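2,3-dimethylmalate lyase (PDB 3FA4) is a magnesium-binding enzyme of the phosphoenolpyruvate phosphomutase family, built on a TIM-barrel fold and found here as an assembly of four chains. Local coordinates at residues Met254-Leu257 with Lys258-Ile262; Pro271-Leu274 with Phe275-Gly279; Ile130-Asp133 with Thr134-Val138; Met96-Arg99 with Thr100-Tyr104. One frame throughout, in Å; residues are numbered along the deposited sequence.

Contact 1 of 4, residues Met254-Leu257 with Lys258-Ile262; sequences MEKL and KRDGI
The guanidinium of R259 folds back over the backbone one turn earlier, with K256 CA over one face, 3.8 Å above the plane and offset toward the rim. The carbonyl O of E255 lies over that same face, and K256 CB sits 3.8 Å from R259 NH2. A bend at chi3 (-67°) turns the group back this way, and the side chains of K256 and R259 cross at about a right angle. K256 itself runs fully extended past D260, so OD2 of D260 meets the methylenes, 3.3 Å from K256 CG, while K256 NZ stays 4.7 Å from that oxygen. These are the last turns of helix 243-260. D260 N bonds K256 O at 2.7 Å, and G261, with positive phi, is the first residue to leave the helix; its N reaches L257 O from above the carbonyl plane. L257 sends CD1 to within 3.5 Å of I262 N, and beyond it packs on F238 of the second subunit; K258 makes a cation-pi contact with F39 of that subunit. Opposite charges lie near each other without touching, E255 OE2 being 5.1 Å from R259 NH1, so any attraction is probably diffuse and backbone bonds do most of the holding.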
ATOM      1  N   MET B 254       8.391  24.193  17.367  1.00 33.72           N
ATOM      2  CA  MET B 254       9.559  24.150  16.448  1.00 33.57           C
ATOM      3  C   MET B 254      10.428  25.350  16.615  1.00 33.67           C
ATOM      4  O   MET B 254      11.634  25.244  16.640  1.00 35.00           O
ATOM      5  CB  MET B 254       9.153  24.068  14.980  1.00 34.21           C
ATOM      6  CG  MET B 254       8.670  22.703  14.482  1.00 32.77           C
ATOM      7  SD  MET B 254       9.837  21.367  14.603  1.00 35.18           S
ATOM      8  CE  MET B 254       9.698  21.014  16.331  1.00 37.80           C
ATOM      9  N   GLU B 255       9.791  26.505  16.697  1.00 34.50           N
ATOM     10  CA  GLU B 255      10.447  27.766  16.966  1.00 35.15           C
ATOM     11  C   GLU B 255      11.134  27.864  18.336  1.00 34.01           C
ATOM     12  O   GLU B 255      12.162  28.477  18.416  1.00 33.60           O
ATOM     13  CB  GLU B 255       9.437  28.873  16.800  1.00 36.24           C
ATOM     14  CG  GLU B 255       9.277  29.271  15.323  1.00 42.75           C
ATOM     15  CD  GLU B 255       7.888  29.762  15.051  1.00 49.95           C
ATOM     16  OE1 GLU B 255       7.400  29.637  13.885  1.00 53.67           O
ATOM     17  OE2 GLU B 255       7.269  30.269  16.032  1.00 53.17           O
ATOM     18  N   LYS B 256      10.575  27.248  19.377  1.00 33.16           N
ATOM     19  CA  LYS B 256      11.193  27.162  20.688  1.00 33.46           C
ATOM     20  C   LYS B 256      12.461  26.290  20.687  1.00 33.64           C
ATOM     21  O   LYS B 256      13.473  26.664  21.284  1.00 34.06           O
ATOM     22  CB  LYS B 256      10.183  26.644  21.708  1.00 34.06           C
ATOM     23  CG  LYS B 256      10.714  26.551  23.123  1.00 35.41           C
ATOM     24  CD  LYS B 256       9.760  25.845  24.034  1.00 37.40           C
ATOM     25  CE  LYS B 256      10.198  26.119  25.484  1.00 40.47           C
ATOM     26  NZ  LYS B 256       9.608  25.060  26.352  1.00 41.13           N
ATOM     27  N   LEU B 257      12.406  25.136  20.024  1.00 32.93           N
ATOM     28  CA  LEU B 257      13.588  24.321  19.719  1.00 32.96           C
ATOM     29  C   LEU B 257      14.695  25.042  18.977  1.00 33.29           C
ATOM     30  O   LEU B 257      15.873  24.826  19.254  1.00 33.60           O
ATOM     31  CB  LEU B 257      13.169  23.115  18.858  1.00 33.01           C
ATOM     32  CG  LEU B 257      14.155  22.052  18.399  1.00 31.75           C
ATOM     33  CD1 LEU B 257      15.051  21.577  19.520  1.00 30.46           C
ATOM     34  CD2 LEU B 257      13.322  20.948  17.886  1.00 29.29           C
ATOM     35  N   LYS B 258      14.318  25.837  17.990  1.00 33.92           N
ATOM     36  CA  LYS B 258      15.264  26.596  17.163  1.00 34.47           C
ATOM     37  C   LYS B 258      15.923  27.682  18.002  1.00 34.98           C
ATOM     38  O   LYS B 258      17.120  27.981  17.803  1.00 34.31           O
ATOM     39  CB  LYS B 258      14.506  27.228  15.999  1.00 35.23           C
ATOM     40  CG  LYS B 258      15.324  27.657  14.849  1.00 36.07           C
ATOM     41  CD  LYS B 258      15.138  26.702  13.696  1.00 35.92           C
ATOM     42  CE  LYS B 258      16.111  27.049  12.538  1.00 36.30           C
ATOM     43  NZ  LYS B 258      17.426  27.472  13.044  1.00 34.50           N
ATOM     44  N   ARG B 259      15.162  28.263  18.953  1.00 35.24           N
ATOM     45  CA  ARG B 259      15.719  29.255  19.913  1.00 36.06           C
ATOM     46  C   ARG B 259      16.618  28.552  20.927  1.00 35.87           C
ATOM     47  O   ARG B 259      17.797  28.860  21.038  1.00 36.10           O
ATOM     48  CB  ARG B 259      14.617  29.997  20.690  1.00 36.46           C
ATOM     49  CG  ARG B 259      13.794  31.010  19.905  1.00 38.13           C
ATOM     50  CD  ARG B 259      13.037  31.955  20.845  1.00 37.08           C
ATOM     51  NE  ARG B 259      11.979  31.311  21.642  1.00 37.92           N
ATOM     52  CZ  ARG B 259      10.745  31.005  21.202  1.00 39.45           C
ATOM     53  NH1 ARG B 259      10.352  31.239  19.932  1.00 38.58           N
ATOM     54  NH2 ARG B 259       9.886  30.428  22.041  1.00 38.35           N
ATOM     55  N   ASP B 260      16.024  27.582  21.639  1.00 35.35           N
ATOM     56  CA  ASP B 260      16.561  26.977  22.860  1.00 34.35           C
ATOM     57  C   ASP B 260      17.477  25.806  22.644  1.00 33.24           C
ATOM     58  O   ASP B 260      18.202  25.456  23.559  1.00 34.03           O
ATOM     59  CB  ASP B 260      15.413  26.494  23.756  1.00 34.56           C
ATOM     60  CG  ASP B 260      14.545  27.612  24.233  1.00 37.13           C
ATOM     61  OD1 ASP B 260      14.922  28.790  24.065  1.00 38.50           O
ATOM     62  OD2 ASP B 260      13.464  27.315  24.779  1.00 43.92           O
ATOM     63  N   GLY B 261      17.412  25.145  21.489  1.00 31.84           N
ATOM     64  CA  GLY B 261      18.329  24.030  21.225  1.00 30.93           C
ATOM     65  C   GLY B 261      17.901  22.729  21.872  1.00 30.20           C
ATOM     66  O   GLY B 261      18.640  21.784  21.870  1.00 29.78           O
ATOM     67  N   ILE B 262      16.679  22.672  22.392  1.00 30.27           N
ATOM     68  CA  ILE B 262      16.162  21.479  23.057  1.00 29.90           C
ATOM     69  C   ILE B 262      14.659  21.684  23.115  1.00 29.27           C
ATOM     70  O   ILE B 262      14.243  22.826  23.265  1.00 28.54           O
ATOM     71  CB  ILE B 262      16.813  21.304  24.470  1.00 30.24           C
ATOM     72  CG1 ILE B 262      16.549  19.898  24.992  1.00 31.48           C
ATOM     73  CG2 ILE B 262      16.351  22.389  25.458  1.00 29.37           C
ATOM     74  CD1 ILE B 262      17.440  19.575  26.127  1.00 34.90           C
TER

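Contact 2 of 4, residues Pro271-Leu274 with Phe275-Gly279; sequences PQML and FRVCG
M273 and V277 make the tight spot: the methyl CE of M273 lies 3.3 Å from CG2 of V277, closer than usual van der Waals contact. Bends at chi2 (-119°) and chi3 turn the thioether forward along the helix, toward the C-terminal end, to reach that methyl. One face of the F275 ring is also closely met, the carbonyl O of P271 lying 3.3 Å above it and offset toward the rim. That same oxygen takes the F275 N-H at 2.8 Å, and P271 CB lies 4.2 Å from CE1 of the ring. Both segments belong to the short helix 271-277, which a Schellman motif ends: G279, with positive phi, is the C-prime residue, its N bonded to R276 O and L280 N to F275 O, before helix 280-289 begins. F240 of the second subunit packs on P271 and L274, while its A57 meets F275. The exposed flank, by contrast, is loosely joined. Here R276 crosses M273 at about a right angle, its NH1 3.7 Å from M273 CB, and its guanidinium has Q272 O and M273 N 3.9 Å above one face, both toward the rim. Of the Q272 side chain, CB is the atom that comes near this group, 3.9 Å from R276 NH2; the chain bends at chi2 beyond it.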
ATOM      1  N   PRO B 271       8.469   9.157  26.753  1.00 43.04           N
ATOM      2  CA  PRO B 271       8.028   8.357  25.575  1.00 42.34           C
ATOM      3  C   PRO B 271       6.962   7.299  25.990  1.00 41.21           C
ATOM      4  O   PRO B 271       6.007   7.050  25.242  1.00 41.60           O
ATOM      5  CB  PRO B 271       9.321   7.687  25.102  1.00 41.41           C
ATOM      6  CG  PRO B 271      10.428   8.209  25.967  1.00 42.49           C
ATOM      7  CD  PRO B 271       9.860   8.864  27.166  1.00 42.53           C
ATOM      8  N   GLN B 272       7.136   6.711  27.186  1.00 41.06           N
ATOM      9  CA  GLN B 272       6.143   5.820  27.827  1.00 41.09           C
ATOM     10  C   GLN B 272       4.736   6.347  27.866  1.00 40.63           C
ATOM     11  O   GLN B 272       3.762   5.603  27.608  1.00 40.16           O
ATOM     12  CB  GLN B 272       6.545   5.434  29.247  1.00 40.87           C
ATOM     13  CG  GLN B 272       7.675   4.452  29.264  1.00 43.42           C
ATOM     14  CD  GLN B 272       9.053   5.140  29.551  1.00 48.89           C
ATOM     15  OE1 GLN B 272       9.146   6.374  29.862  1.00 48.69           O
ATOM     16  NE2 GLN B 272      10.122   4.336  29.453  1.00 45.03           N
ATOM     17  N   MET B 273       4.616   7.603  28.200  1.00 40.84           N
ATOM     18  CA  MET B 273       3.351   8.237  28.133  1.00 41.10           C
ATOM     19  C   MET B 273       2.763   8.333  26.761  1.00 41.36           C
ATOM     20  O   MET B 273       1.597   8.240  26.621  1.00 41.58           O
ATOM     21  CB  MET B 273       3.394   9.606  28.724  1.00 42.65           C
ATOM     22  CG  MET B 273       2.046  10.143  28.797  1.00 43.62           C
ATOM     23  SD  MET B 273       1.810  11.581  27.882  1.00 44.06           S
ATOM     24  CE  MET B 273       1.498  11.110  26.243  1.00 39.92           C
ATOM     25  N   LEU B 274       3.569   8.538  25.747  1.00 40.94           N
ATOM     26  CA  LEU B 274       3.024   8.608  24.412  1.00 41.09           C
ATOM     27  C   LEU B 274       2.736   7.183  23.883  1.00 40.69           C
ATOM     28  O   LEU B 274       1.804   6.967  23.119  1.00 40.78           O
ATOM     29  CB  LEU B 274       3.906   9.469  23.494  1.00 42.07           C
ATOM     30  CG  LEU B 274       3.925  10.962  23.968  1.00 45.88           C
ATOM     31  CD1 LEU B 274       5.321  11.675  24.000  1.00 42.07           C
ATOM     32  CD2 LEU B 274       2.845  11.883  23.250  1.00 47.04           C
ATOM     33  N   PHE B 275       3.465   6.185  24.360  1.00 39.27           N
ATOM     34  CA  PHE B 275       3.002   4.837  24.088  1.00 37.34           C
ATOM     35  C   PHE B 275       1.721   4.489  24.859  1.00 37.22           C
ATOM     36  O   PHE B 275       0.914   3.729  24.374  1.00 37.19           O
ATOM     37  CB  PHE B 275       4.097   3.856  24.408  1.00 36.91           C
ATOM     38  CG  PHE B 275       5.407   4.174  23.738  1.00 37.21           C
ATOM     39  CD1 PHE B 275       6.610   3.784  24.333  1.00 34.80           C
ATOM     40  CD2 PHE B 275       5.440   4.859  22.497  1.00 36.69           C
ATOM     41  CE1 PHE B 275       7.804   4.069  23.730  1.00 33.74           C
ATOM     42  CE2 PHE B 275       6.660   5.171  21.895  1.00 35.91           C
ATOM     43  CZ  PHE B 275       7.843   4.778  22.518  1.00 35.42           C
ATOM     44  N   ARG B 276       1.507   5.042  26.050  1.00 36.67           N
ATOM     45  CA  ARG B 276       0.224   4.838  26.726  1.00 36.85           C
ATOM     46  C   ARG B 276      -0.964   5.466  26.010  1.00 36.88           C
ATOM     47  O   ARG B 276      -2.030   4.893  25.942  1.00 38.31           O
ATOM     48  CB  ARG B 276       0.260   5.320  28.179  1.00 36.65           C
ATOM     49  CG  ARG B 276       1.028   4.376  29.104  1.00 37.36           C
ATOM     50  CD  ARG B 276       0.979   4.903  30.515  1.00 40.18           C
ATOM     51  NE  ARG B 276       2.286   4.920  31.183  1.00 43.00           N
ATOM     52  CZ  ARG B 276       2.892   6.038  31.619  1.00 44.98           C
ATOM     53  NH1 ARG B 276       2.347   7.244  31.430  1.00 43.54           N
ATOM     54  NH2 ARG B 276       4.061   5.955  32.243  1.00 47.86           N
ATOM     55  N   VAL B 277      -0.788   6.671  25.506  1.00 36.96           N
ATOM     56  CA  VAL B 277      -1.802   7.354  24.734  1.00 35.79           C
ATOM     57  C   VAL B 277      -2.193   6.447  23.582  1.00 36.98           C
ATOM     58  O   VAL B 277      -3.396   6.341  23.273  1.00 36.64           O
ATOM     59  CB  VAL B 277      -1.258   8.744  24.222  1.00 35.83           C
ATOM     60  CG1 VAL B 277      -1.909   9.163  22.905  1.00 33.88           C
ATOM     61  CG2 VAL B 277      -1.428   9.838  25.347  1.00 33.69           C
ATOM     62  N   CYS B 278      -1.168   5.818  22.961  1.00 36.00           N
ATOM     63  CA  CYS B 278      -1.330   4.839  21.920  1.00 36.35           C
ATOM     64  C   CYS B 278      -1.594   3.406  22.363  1.00 36.62           C
ATOM     65  O   CYS B 278      -1.306   2.472  21.635  1.00 36.34           O
ATOM     66  CB  CYS B 278      -0.160   4.868  20.963  1.00 36.57           C
ATOM     67  SG  CYS B 278      -0.050   6.445  20.134  1.00 39.08           S
ATOM     68  N   GLY B 279      -2.203   3.221  23.523  1.00 37.40           N
ATOM     69  CA  GLY B 279      -2.620   1.882  23.927  1.00 38.13           C
ATOM     70  C   GLY B 279      -1.539   0.815  24.139  1.00 38.30           C
ATOM     71  O   GLY B 279      -1.747  -0.341  23.753  1.00 39.25           O
TER

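Contact 3 of 4, residues Ile130-Asp133 with Thr134-Val138; sequences ILVD and TDTYV
D133 and T136 carry most of this contact, the carboxylate of one reaching across to the backbone and hydroxyl of the other. T136 OG1 donates to D133 OD1 at 2.9 Å and is received on the syn lone pair, the side facing the second oxygen. That second oxygen, OD2, takes T136 N at 3.0 Å along an almost straight bond (172°), though the donor comes from well above the carboxylate plane. Two bonds from a single residue therefore hold the carboxylate and limit its rotation. CG of D133 sits between its own backbone N and carbonyl carbon (chi1 58°), a crowded position that turns the acid over the first turn of the helix. In T136 the hydroxyl lies anti to the carbonyl carbon (chi1 -59°), which brings it round to the carboxylate while CG2 faces V132.

This is the N-cap of helix 134-151, D133 being the capping residue at the end of the loop that follows strand 111-114 in the TIM-barrel-type fold. The aspartate's negative charge at the N-terminal end of the helix is probably favourable to the helix dipole. D133 O also starts the regular helical bonding, accepting Y137 N at 3.2 Å in the carbonyl plane.

V132, third in buried surface, crosses T136 at about a right angle. Its CG1 is 3.9 Å from T136 CB and 4.3 Å from Y137 CB, and its CG2 lies 4.0 Å from the T136 methyl CG2. Behind it, the carbonyl O of V132 is bonded by R175 NH1, joining the loop to helix 169-181.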
ATOM      1  N   ILE B 130     -16.127  22.872  -8.906  1.00 43.63           N
ATOM      2  CA  ILE B 130     -16.785  22.486 -10.178  1.00 41.63           C
ATOM      3  C   ILE B 130     -17.730  21.283 -10.021  1.00 40.57           C
ATOM      4  O   ILE B 130     -17.349  20.232  -9.493  1.00 40.24           O
ATOM      5  CB  ILE B 130     -15.748  22.134 -11.229  1.00 40.79           C
ATOM      6  CG1 ILE B 130     -14.670  23.231 -11.291  1.00 40.65           C
ATOM      7  CG2 ILE B 130     -16.428  21.902 -12.614  1.00 42.85           C
ATOM      8  CD1 ILE B 130     -15.039  24.458 -12.215  1.00 40.82           C
ATOM      9  N   LEU B 131     -18.950  21.413 -10.520  1.00 39.72           N
ATOM     10  CA  LEU B 131     -19.977  20.406 -10.188  1.00 39.35           C
ATOM     11  C   LEU B 131     -20.370  19.537 -11.342  1.00 39.22           C
ATOM     12  O   LEU B 131     -20.273  19.941 -12.473  1.00 39.48           O
ATOM     13  CB  LEU B 131     -21.215  21.090  -9.652  1.00 38.52           C
ATOM     14  CG  LEU B 131     -21.212  21.683  -8.258  1.00 36.67           C
ATOM     15  CD1 LEU B 131     -22.646  21.828  -7.982  1.00 37.41           C
ATOM     16  CD2 LEU B 131     -20.672  20.751  -7.266  1.00 35.62           C
ATOM     17  N   VAL B 132     -20.819  18.330 -11.038  1.00 40.14           N
ATOM     18  CA  VAL B 132     -21.332  17.384 -12.059  1.00 39.57           C
ATOM     19  C   VAL B 132     -22.881  17.414 -12.064  1.00 39.69           C
ATOM     20  O   VAL B 132     -23.526  17.658 -10.989  1.00 39.83           O
ATOM     21  CB  VAL B 132     -20.713  15.966 -11.750  1.00 39.86           C
ATOM     22  CG1 VAL B 132     -21.665  15.051 -11.036  1.00 39.22           C
ATOM     23  CG2 VAL B 132     -20.169  15.322 -12.998  1.00 38.96           C
ATOM     24  N   ASP B 133     -23.493  17.211 -13.234  1.00 38.77           N
ATOM     25  CA  ASP B 133     -24.966  17.266 -13.356  1.00 38.67           C
ATOM     26  C   ASP B 133     -25.624  16.339 -12.325  1.00 38.24           C
ATOM     27  O   ASP B 133     -24.960  15.457 -11.811  1.00 36.91           O
ATOM     28  CB  ASP B 133     -25.372  16.843 -14.737  1.00 39.17           C
ATOM     29  CG  ASP B 133     -24.891  15.470 -15.042  1.00 41.90           C
ATOM     30  OD1 ASP B 133     -23.650  15.269 -15.230  1.00 42.08           O
ATOM     31  OD2 ASP B 133     -25.749  14.578 -15.023  1.00 43.65           O
ATOM     32  N   THR B 134     -26.910  16.557 -12.016  1.00 38.03           N
ATOM     33  CA  THR B 134     -27.579  15.848 -10.937  1.00 37.16           C
ATOM     34  C   THR B 134     -27.693  14.396 -11.243  1.00 37.41           C
ATOM     35  O   THR B 134     -27.579  13.587 -10.333  1.00 38.08           O
ATOM     36  CB  THR B 134     -28.989  16.428 -10.611  1.00 37.26           C
ATOM     37  OG1 THR B 134     -28.878  17.810 -10.213  1.00 35.23           O
ATOM     38  CG2 THR B 134     -29.622  15.693  -9.458  1.00 37.44           C
ATOM     39  N   ASP B 135     -27.938  14.062 -12.514  1.00 37.57           N
ATOM     40  CA  ASP B 135     -28.045  12.661 -13.000  1.00 37.44           C
ATOM     41  C   ASP B 135     -26.834  11.829 -12.666  1.00 37.54           C
ATOM     42  O   ASP B 135     -26.931  10.773 -12.027  1.00 38.18           O
ATOM     43  CB  ASP B 135     -28.243  12.630 -14.510  1.00 37.81           C
ATOM     44  CG  ASP B 135     -29.726  12.586 -14.919  1.00 39.80           C
ATOM     45  OD1 ASP B 135     -30.630  12.855 -14.070  1.00 43.39           O
ATOM     46  OD2 ASP B 135     -29.999  12.257 -16.098  1.00 41.32           O
ATOM     47  N   THR B 136     -25.674  12.318 -13.088  1.00 37.47           N
ATOM     48  CA  THR B 136     -24.404  11.728 -12.741  1.00 36.41           C
ATOM     49  C   THR B 136     -24.140  11.626 -11.253  1.00 36.91           C
ATOM     50  O   THR B 136     -23.531  10.646 -10.837  1.00 38.61           O
ATOM     51  CB  THR B 136     -23.230  12.465 -13.439  1.00 37.10           C
ATOM     52  OG1 THR B 136     -23.404  12.422 -14.880  1.00 35.82           O
ATOM     53  CG2 THR B 136     -21.917  11.763 -13.077  1.00 34.67           C
ATOM     54  N   TYR B 137     -24.555  12.617 -10.465  1.00 35.86           N
ATOM     55  CA  TYR B 137     -24.472  12.576  -8.992  1.00 35.86           C
ATOM     56  C   TYR B 137     -25.304  11.455  -8.356  1.00 36.24           C
ATOM     57  O   TYR B 137     -24.859  10.761  -7.446  1.00 35.74           O
ATOM     58  CB  TYR B 137     -24.930  13.925  -8.433  1.00 35.21           C
ATOM     59  CG  TYR B 137     -25.076  14.021  -6.911  1.00 34.21           C
ATOM     60  CD1 TYR B 137     -24.035  13.672  -6.060  1.00 34.10           C
ATOM     61  CD2 TYR B 137     -26.222  14.539  -6.351  1.00 31.48           C
ATOM     62  CE1 TYR B 137     -24.168  13.733  -4.679  1.00 35.75           C
ATOM     63  CE2 TYR B 137     -26.365  14.651  -4.965  1.00 35.93           C
ATOM     64  CZ  TYR B 137     -25.347  14.237  -4.136  1.00 35.63           C
ATOM     65  OH  TYR B 137     -25.468  14.439  -2.806  1.00 35.34           O
ATOM     66  N   VAL B 138     -26.543  11.305  -8.809  1.00 37.31           N
ATOM     67  CA  VAL B 138     -27.476  10.284  -8.286  1.00 37.05           C
ATOM     68  C   VAL B 138     -26.961   8.937  -8.712  1.00 37.11           C
ATOM     69  O   VAL B 138     -27.166   7.950  -8.038  1.00 37.37           O
ATOM     70  CB  VAL B 138     -28.910  10.448  -8.904  1.00 37.81           C
ATOM     71  CG1 VAL B 138     -29.839   9.312  -8.490  1.00 36.53           C
ATOM     72  CG2 VAL B 138     -29.498  11.807  -8.565  1.00 38.09           C
TER

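Contact 4 of 4, residues Met96-Arg99 with Thr100-Tyr104; sequences MVAR and TTEQY
T100 and T101 turn their hydroxyls back onto the carbonyls of M96 and V97 in helix 94-107, the helix of the beta-alpha-beta unit that links strands 83-86 and 111-114 of the barrel-type fold. With OG1 anti to the carbonyl carbon and beside the backbone N (chi1 -60° and -58°), each hydroxyl faces the preceding turn and reaches the carbonyl four residues back. T100 OG1 donates to M96 O at 2.8 Å, and T101 OG1 donates to V97 O at 2.7 Å. Each carbonyl also accepts the backbone N-H of the same threonine, and in both cases the N and OG1 come from opposite faces of the carbonyl plane. Two buried hydroxyls are satisfied within the helix in this way. V97 and T101 lie obliquely to one another, with V97 CG1 4.1 Å from T101 OG1, and both pack on A144 of helix 134-151.

On the flank with more solvent, R99 and Q103 also run at an oblique angle, their guanidinium and amide planes turned 80° apart. R99 NH2 comes 3.8 Å from Q103 NE2, and R99 packs on H54 of the third subunit. The extended side chain of E102 passes A98, its CG only 3.1 Å from A98 O. One turn beyond T100, Y104 hydrogen-bonds D86 O through its hydroxyl, D86 being a magnesium ligand, and the T100 methyl CG2 stands 4.0 Å above one face of the Y104 ring, offset toward the rim.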
ATOM      1  N   MET B  96     -16.276   2.238  -9.521  1.00 38.46           N
ATOM      2  CA  MET B  96     -15.411   2.757  -8.486  1.00 36.85           C
ATOM      3  C   MET B  96     -16.145   3.138  -7.225  1.00 37.07           C
ATOM      4  O   MET B  96     -15.650   2.907  -6.136  1.00 38.78           O
ATOM      5  CB  MET B  96     -14.531   3.883  -9.014  1.00 36.50           C
ATOM      6  CG  MET B  96     -13.332   3.363  -9.865  1.00 36.31           C
ATOM      7  SD  MET B  96     -12.027   2.435  -8.984  1.00 37.35           S
ATOM      8  CE  MET B  96     -12.699   0.862  -9.270  1.00 42.97           C
ATOM      9  N   VAL B  97     -17.328   3.704  -7.333  1.00 36.39           N
ATOM     10  CA  VAL B  97     -18.165   3.885  -6.115  1.00 35.64           C
ATOM     11  C   VAL B  97     -18.415   2.578  -5.310  1.00 35.32           C
ATOM     12  O   VAL B  97     -18.308   2.578  -4.084  1.00 36.17           O
ATOM     13  CB  VAL B  97     -19.464   4.630  -6.436  1.00 33.81           C
ATOM     14  CG1 VAL B  97     -20.169   4.993  -5.165  1.00 36.84           C
ATOM     15  CG2 VAL B  97     -19.137   5.873  -7.227  1.00 30.45           C
ATOM     16  N   ALA B  98     -18.722   1.499  -6.018  1.00 35.79           N
ATOM     17  CA  ALA B  98     -19.101   0.186  -5.480  1.00 35.81           C
ATOM     18  C   ALA B  98     -17.946  -0.414  -4.719  1.00 36.24           C
ATOM     19  O   ALA B  98     -18.115  -0.930  -3.578  1.00 36.06           O
ATOM     20  CB  ALA B  98     -19.459  -0.759  -6.636  1.00 35.99           C
ATOM     21  N   ARG B  99     -16.796  -0.390  -5.396  1.00 35.47           N
ATOM     22  CA  ARG B  99     -15.491  -0.780  -4.840  1.00 35.02           C
ATOM     23  C   ARG B  99     -15.117  -0.053  -3.585  1.00 34.54           C
ATOM     24  O   ARG B  99     -14.623  -0.672  -2.666  1.00 34.61           O
ATOM     25  CB  ARG B  99     -14.380  -0.608  -5.868  1.00 33.55           C
ATOM     26  CG  ARG B  99     -14.450  -1.660  -6.934  1.00 37.15           C
ATOM     27  CD  ARG B  99     -13.199  -1.714  -7.854  1.00 38.49           C
ATOM     28  NE  ARG B  99     -11.914  -1.940  -7.164  1.00 37.19           N
ATOM     29  CZ  ARG B  99     -11.277  -3.114  -7.112  1.00 37.87           C
ATOM     30  NH1 ARG B  99     -11.822  -4.187  -7.646  1.00 37.15           N
ATOM     31  NH2 ARG B  99     -10.109  -3.251  -6.460  1.00 42.20           N
ATOM     32  N   THR B 100     -15.324   1.263  -3.556  1.00 34.88           N
ATOM     33  CA  THR B 100     -15.064   2.103  -2.367  1.00 34.11           C
ATOM     34  C   THR B 100     -16.026   1.679  -1.230  1.00 33.73           C
ATOM     35  O   THR B 100     -15.656   1.591  -0.083  1.00 33.12           O
ATOM     36  CB  THR B 100     -15.408   3.573  -2.694  1.00 34.06           C
ATOM     37  OG1 THR B 100     -14.625   4.044  -3.768  1.00 33.06           O
ATOM     38  CG2 THR B 100     -15.295   4.534  -1.431  1.00 34.97           C
ATOM     39  N   THR B 101     -17.270   1.436  -1.603  1.00 33.62           N
ATOM     40  CA  THR B 101     -18.358   1.105  -0.642  1.00 33.81           C
ATOM     41  C   THR B 101     -18.022  -0.225   0.043  1.00 34.15           C
ATOM     42  O   THR B 101     -18.096  -0.296   1.228  1.00 33.10           O
ATOM     43  CB  THR B 101     -19.720   1.091  -1.357  1.00 33.38           C
ATOM     44  OG1 THR B 101     -19.962   2.383  -1.959  1.00 35.11           O
ATOM     45  CG2 THR B 101     -20.897   0.754  -0.413  1.00 32.19           C
ATOM     46  N   GLU B 102     -17.615  -1.231  -0.752  1.00 34.42           N
ATOM     47  CA  GLU B 102     -17.282  -2.583  -0.313  1.00 34.41           C
ATOM     48  C   GLU B 102     -16.026  -2.635   0.615  1.00 34.45           C
ATOM     49  O   GLU B 102     -16.051  -3.309   1.673  1.00 35.06           O
ATOM     50  CB  GLU B 102     -17.077  -3.501  -1.547  1.00 33.44           C
ATOM     51  CG  GLU B 102     -18.301  -3.757  -2.325  1.00 33.33           C
ATOM     52  CD  GLU B 102     -18.050  -4.044  -3.810  1.00 35.88           C
ATOM     53  OE1 GLU B 102     -16.875  -4.124  -4.292  1.00 37.66           O
ATOM     54  OE2 GLU B 102     -19.069  -4.202  -4.518  1.00 36.71           O
ATOM     55  N   GLN B 103     -14.946  -1.986   0.162  1.00 33.32           N
ATOM     56  CA  GLN B 103     -13.723  -1.767   0.906  1.00 33.36           C
ATOM     57  C   GLN B 103     -13.882  -0.962   2.209  1.00 34.23           C
ATOM     58  O   GLN B 103     -13.377  -1.370   3.236  1.00 35.81           O
ATOM     59  CB  GLN B 103     -12.705  -1.089   0.003  1.00 32.18           C
ATOM     60  CG  GLN B 103     -12.191  -1.997  -1.045  1.00 33.33           C
ATOM     61  CD  GLN B 103     -11.048  -1.441  -1.768  1.00 35.97           C
ATOM     62  OE1 GLN B 103     -10.303  -0.653  -1.197  1.00 39.20           O
ATOM     63  NE2 GLN B 103     -10.841  -1.870  -3.026  1.00 33.71           N
ATOM     64  N   TYR B 104     -14.553   0.178   2.187  1.00 34.17           N
ATOM     65  CA  TYR B 104     -14.961   0.859   3.439  1.00 34.11           C
ATOM     66  C   TYR B 104     -15.782  -0.028   4.371  1.00 33.92           C
ATOM     67  O   TYR B 104     -15.559  -0.030   5.568  1.00 34.79           O
ATOM     68  CB  TYR B 104     -15.768   2.135   3.129  1.00 34.07           C
ATOM     69  CG  TYR B 104     -14.941   3.421   2.896  1.00 34.09           C
ATOM     70  CD1 TYR B 104     -13.778   3.400   2.164  1.00 35.11           C
ATOM     71  CD2 TYR B 104     -15.382   4.674   3.408  1.00 33.68           C
ATOM     72  CE1 TYR B 104     -13.046   4.589   1.930  1.00 32.81           C
ATOM     73  CE2 TYR B 104     -14.656   5.855   3.192  1.00 32.06           C
ATOM     74  CZ  TYR B 104     -13.496   5.777   2.455  1.00 31.91           C
ATOM     75  OH  TYR B 104     -12.786   6.893   2.247  1.00 32.02           O
TER

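How the contacts relate
From the N terminus the order is contact 4, contact 3, contact 1, contact 2. All four are local, each within one continuous stretch, so none closes a long loop, and they follow in series without nesting or crossing. Contact 4 lies within helix 94-107, and contact 3 caps the start of helix 134-151, the next helix in the chain; their nearest atoms are about 7 Å apart, and helix 134-151 packs against residues of contact 4. Contact 1 ends helix 243-260 far from both. Contact 2 follows on helix 271-277, its centre 24 Å from that of contact 1. Contacts 1 and 2 both touch the second subunit, whereas contact 4 meets the third.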